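DUF4785 domain-containing protein (Legionella pneumophila subsp. pneumophila, PDB 4KH9) is of unknown function but binds calcium ions and is built from three domains, the central and C-terminal ones belonging to the E-set clan. Local coordinates at residues I83-I88 with K139-T144; I53-L58 with N145-A150. All coordinates share one frame; numbering follows the deposited sequence.

Interaction 1: I83-I88 with K139-T144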
# COMPACT_ATOMS: atom_id res chain seq x y z
N ILE A 83 -7.60 9.24 27.19
CA ILE A 83 -6.87 8.02 27.50
C ILE A 83 -6.92 7.86 29.03
O ILE A 83 -6.85 8.87 29.73
CB ILE A 83 -5.42 8.12 26.91
CG1 ILE A 83 -5.39 7.69 25.44
CG2 ILE A 83 -4.35 7.35 27.71
CD1 ILE A 83 -4.01 7.72 24.85
N PRO A 84 -7.07 6.64 29.58
CA PRO A 84 -7.07 6.52 31.04
C PRO A 84 -5.68 6.74 31.61
O PRO A 84 -4.71 6.76 30.83
CB PRO A 84 -7.50 5.06 31.27
CG PRO A 84 -7.80 4.47 29.93
CD PRO A 84 -7.14 5.31 28.92
N GLU A 85 -5.56 6.88 32.94
CA GLU A 85 -4.24 6.90 33.61
C GLU A 85 -3.75 5.47 33.52
O GLU A 85 -4.51 4.55 33.83
CB GLU A 85 -4.34 7.39 35.06
CG GLU A 85 -3.98 8.85 35.25
CD GLU A 85 -4.11 9.34 36.69
OE1 GLU A 85 -3.75 8.58 37.62
OE2 GLU A 85 -4.54 10.50 36.87
N LEU A 86 -2.54 5.27 33.02
CA LEU A 86 -2.07 3.94 32.75
C LEU A 86 -0.97 3.46 33.68
O LEU A 86 -0.13 4.23 34.13
CB LEU A 86 -1.56 3.86 31.28
CG LEU A 86 -2.64 4.09 30.17
CD1 LEU A 86 -1.99 4.32 28.82
CD2 LEU A 86 -3.66 2.93 30.07
N LEU A 87 -0.97 2.15 33.90
CA LEU A 87 0.04 1.43 34.68
C LEU A 87 0.73 0.42 33.77
O LEU A 87 0.15 -0.02 32.77
CB LEU A 87 -0.58 0.71 35.89
CG LEU A 87 -1.36 1.56 36.90
CD1 LEU A 87 -2.20 0.68 37.82
CD2 LEU A 87 -0.43 2.46 37.71
N ILE A 88 1.94 0.02 34.14
CA ILE A 88 2.65 -0.99 33.39
C ILE A 88 3.36 -1.95 34.38
O ILE A 88 4.04 -1.53 35.33
CB ILE A 88 3.63 -0.41 32.32
CG1 ILE A 88 4.15 -1.51 31.35
CG2 ILE A 88 4.73 0.47 32.94
CD1 ILE A 88 4.81 -0.99 30.02
N LYS A 139 -2.00 -1.67 31.75
CA LYS A 139 -3.29 -1.73 32.43
C LYS A 139 -3.79 -0.32 32.73
O LYS A 139 -3.02 0.62 32.94
CB LYS A 139 -3.14 -2.54 33.75
CG LYS A 139 -4.43 -2.92 34.48
CD LYS A 139 -4.17 -3.32 35.93
CE LYS A 139 -4.11 -4.82 36.15
NZ LYS A 139 -5.47 -5.43 36.16
N SER A 140 -5.10 -0.20 32.75
CA SER A 140 -5.79 1.02 33.12
C SER A 140 -5.84 1.10 34.64
O SER A 140 -6.00 0.08 35.30
CB SER A 140 -7.19 1.00 32.53
OG SER A 140 -7.74 2.29 32.61
N LYS A 141 -5.72 2.29 35.20
CA LYS A 141 -5.78 2.48 36.66
C LYS A 141 -7.27 2.38 37.10
O LYS A 141 -7.58 1.81 38.15
CB LYS A 141 -5.14 3.84 37.01
CG LYS A 141 -4.84 4.04 38.48
CD LYS A 141 -4.05 5.34 38.74
CE LYS A 141 -2.65 5.35 38.15
NZ LYS A 141 -1.92 6.62 38.41
N ASP A 142 -8.18 2.90 36.26
CA ASP A 142 -9.63 2.86 36.48
C ASP A 142 -10.35 2.94 35.12
O ASP A 142 -9.70 3.10 34.08
CB ASP A 142 -10.06 4.03 37.40
CG ASP A 142 -9.83 5.42 36.81
OD1 ASP A 142 -9.07 5.54 35.81
OD2 ASP A 142 -10.41 6.38 37.35
N ILE A 143 -11.67 2.83 35.10
CA ILE A 143 -12.43 3.02 33.88
C ILE A 143 -13.54 4.01 34.20
O ILE A 143 -14.09 3.97 35.29
CB ILE A 143 -12.96 1.71 33.20
CG1 ILE A 143 -13.92 0.90 34.12
CG2 ILE A 143 -11.82 0.85 32.68
CD1 ILE A 143 -14.63 -0.31 33.45
N THR A 144 -13.80 4.95 33.30
CA THR A 144 -14.87 5.93 33.44
C THR A 144 -15.62 5.97 32.09
O THR A 144 -15.10 5.44 31.11
CB THR A 144 -14.35 7.33 33.88
OG1 THR A 144 -13.77 7.99 32.77
CG2 THR A 144 -13.38 7.29 35.08
O HOH W 1 -0.11 6.42 35.87
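Lys141 starts its side chain with CG opposite the backbone N (chi1 -166°) and folds it at chi3 (-66°), which brings NZ round to the carboxylate of Glu85, whose own chain runs extended beyond CG. The two form a salt bridge, Lys141 NZ to Glu85 OE1 at 2.8 Å, with the ammonium on the anti side of that oxygen and 20° out of the carboxylate plane. The same Lys141 NZ gives a second bond to a water at 3.1 Å, and this water donates to Leu86 O at 2.8 Å. A long lysine suits the place because its methylenes also pack: Leu87 CD2 lies 3.7 Å from Lys141 CE, the two side chains crossing at about a right angle.

Beneath this polar layer run the two central strands of a four-stranded antiparallel sheet. Leu87 and Lys139 are a hydrogen-bonded pair, with Leu87 N to Lys139 O at 2.7 Å and Lys139 N to Leu87 O at 2.9 Å. One step past the regular ladder, Lys141 N still donates to Glu85 O, at 2.9 Å. Leu86 and Ser140, a non-hydrogen-bonded pair, occupy the other face, where buried Leu86 packs on Leu58 and Ile75. Pro84, without an N-H to place, suits the loop leading into the ladder, and its CB abuts Ser140 OG. That hydroxyl donates to Asp142 O at 2.6 Å, so the buried serine is satisfied within its own turn.

Chemically, the exposed Glu85-Lys141 ion pair sits just past the paired residues, its ammonium held by carboxylate and water, so the charge is probably neutralised locally.

Interaction 2: I53-L58 with N145-A150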
# COMPACT_ATOMS: atom_id res chain seq x y z
N ILE A 53 -7.21 -2.33 20.75
CA ILE A 53 -7.59 -2.90 22.04
C ILE A 53 -8.77 -2.09 22.61
O ILE A 53 -8.92 -0.91 22.31
CB ILE A 53 -6.40 -2.96 23.05
CG1 ILE A 53 -5.97 -1.56 23.50
CG2 ILE A 53 -5.21 -3.78 22.54
CD1 ILE A 53 -5.53 -1.51 24.80
N SER A 54 -9.58 -2.73 23.44
CA SER A 54 -10.70 -2.05 24.06
C SER A 54 -10.35 -1.61 25.45
O SER A 54 -9.38 -2.09 26.03
CB SER A 54 -11.92 -2.98 24.11
OG SER A 54 -11.68 -4.03 25.02
N LEU A 55 -11.17 -0.72 26.01
CA LEU A 55 -11.05 -0.27 27.39
C LEU A 55 -11.23 -1.49 28.35
O LEU A 55 -10.51 -1.58 29.33
CB LEU A 55 -12.10 0.81 27.63
CG LEU A 55 -12.07 1.53 28.96
CD1 LEU A 55 -10.71 2.25 29.21
CD2 LEU A 55 -13.22 2.50 29.06
N GLU A 56 -12.10 -2.47 27.99
CA GLU A 56 -12.30 -3.71 28.76
C GLU A 56 -11.00 -4.53 28.82
O GLU A 56 -10.73 -5.15 29.83
CB GLU A 56 -13.45 -4.57 28.17
CG GLU A 56 -14.86 -3.99 28.33
CD GLU A 56 -15.25 -2.87 27.39
OE1 GLU A 56 -14.48 -2.55 26.47
OE2 GLU A 56 -16.36 -2.31 27.57
N GLN A 57 -10.24 -4.58 27.73
CA GLN A 57 -8.96 -5.29 27.72
C GLN A 57 -7.93 -4.54 28.60
O GLN A 57 -7.20 -5.19 29.35
CB GLN A 57 -8.44 -5.46 26.28
CG GLN A 57 -9.31 -6.44 25.45
CD GLN A 57 -8.92 -6.51 23.99
OE1 GLN A 57 -8.64 -5.50 23.36
NE2 GLN A 57 -8.98 -7.68 23.40
N LEU A 58 -7.90 -3.20 28.53
CA LEU A 58 -7.02 -2.37 29.35
C LEU A 58 -7.26 -2.56 30.82
O LEU A 58 -6.32 -2.50 31.58
CB LEU A 58 -7.17 -0.87 29.04
CG LEU A 58 -6.30 -0.22 27.99
CD1 LEU A 58 -6.68 1.28 27.87
CD2 LEU A 58 -4.77 -0.35 28.31
N ASN A 145 -16.79 6.64 32.05
CA ASN A 145 -17.57 6.82 30.82
C ASN A 145 -17.00 7.99 29.98
O ASN A 145 -17.61 8.37 28.99
CB ASN A 145 -19.05 7.07 31.16
CG ASN A 145 -19.30 8.24 32.11
OD1 ASN A 145 -18.36 8.91 32.57
ND2 ASN A 145 -20.56 8.51 32.42
N LYS A 146 -15.83 8.54 30.37
CA LYS A 146 -15.14 9.66 29.68
C LYS A 146 -13.97 9.18 28.81
O LYS A 146 -13.48 9.93 27.96
CB LYS A 146 -14.62 10.67 30.72
CG LYS A 146 -15.72 11.58 31.31
CD LYS A 146 -15.21 12.49 32.45
CE LYS A 146 -14.23 13.59 32.08
NZ LYS A 146 -14.84 14.65 31.22
N TYR A 147 -13.51 7.94 29.04
CA TYR A 147 -12.40 7.41 28.30
C TYR A 147 -12.88 6.88 26.97
O TYR A 147 -14.07 6.54 26.83
CB TYR A 147 -11.67 6.30 29.10
CG TYR A 147 -11.17 6.70 30.48
CD1 TYR A 147 -10.69 7.98 30.73
CD2 TYR A 147 -11.10 5.76 31.51
CE1 TYR A 147 -10.21 8.34 31.99
CE2 TYR A 147 -10.58 6.10 32.75
CZ TYR A 147 -10.15 7.39 33.00
OH TYR A 147 -9.64 7.70 34.23
N ALA A 148 -11.98 6.82 25.98
CA ALA A 148 -12.33 6.24 24.69
C ALA A 148 -12.67 4.76 24.85
O ALA A 148 -12.18 4.09 25.76
CB ALA A 148 -11.16 6.41 23.71
N ASP A 149 -13.53 4.25 23.97
CA ASP A 149 -13.92 2.83 23.94
C ASP A 149 -12.77 1.93 23.55
O ASP A 149 -12.67 0.81 24.04
CB ASP A 149 -15.03 2.62 22.91
CG ASP A 149 -16.41 3.10 23.28
OD1 ASP A 149 -16.61 3.48 24.46
OD2 ASP A 149 -17.31 3.02 22.42
N ALA A 150 -11.92 2.43 22.62
CA ALA A 150 -10.84 1.65 22.05
C ALA A 150 -9.60 2.49 21.75
O ALA A 150 -9.64 3.73 21.73
CB ALA A 150 -11.32 0.97 20.78
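Leu55 and Asp149 make the firm centre of this contact: Leu55 N donates to Asp149 O at 2.9 Å, approaching from above the carbonyl plane. Next to it, Ser54 faces Ala150 as a non-hydrogen-bonded antiparallel pair, and the backbones come so near that Ala150 CA makes a CA-H...O contact of 3.2 Å with Ile53 O. A small residue fits well here, since Ala150 CB sits only 3.4 Å from that same carbonyl oxygen, Ile53 O.

The Leu55 side chain belongs to the close-packed side too. With its CG turned opposite the backbone N (chi1 -174°), it extends its branched end past Ala148 O to Tyr147, where CD2 lies 4.1 Å from Tyr147 CB and CD1 meets the ring obliquely; Pro84, Ile143 and Tyr151 also pack on it. The loose, solvent side holds the acidic groups: Asp149, which is exposed, sets out away from 53-58, and its OD1 stays 6.6 Å from Glu56 OE2, too far for contact.

Ser54 ends the strand and also N-caps the helix. Gln57 N donates to Ser54 OG at 3.1 Å, while Gln57 OE1 accepts from Ser54 N at 2.9 Å, a reciprocal pair that defines a capping box at a strand-to-helix junction.

How the interactions relate
Interactions 1 and 2 lie on the same end of the N-terminal domain, their centres about 9 Å apart, and the chain passes directly from 139-144 into 145-150. They belong to two different antiparallel sheets: interaction 1 to the one with strands 86-89 and 135-140, interaction 2 to the one with strands 48-54 and 150-156. Two probable hydrogen bonds and side-chain packing connect them. Asp142 OD1 and Tyr147 OH are 2.7 Å apart, Ser140 N probably donates to Leu58 O at 2.9 Å, and Pro84 CB packs on Tyr147 CE2 at 3.6 Å. Both lie away from the calcium-binding residues, the side chain of Ile53 being about 12 Å from a bound calcium ion.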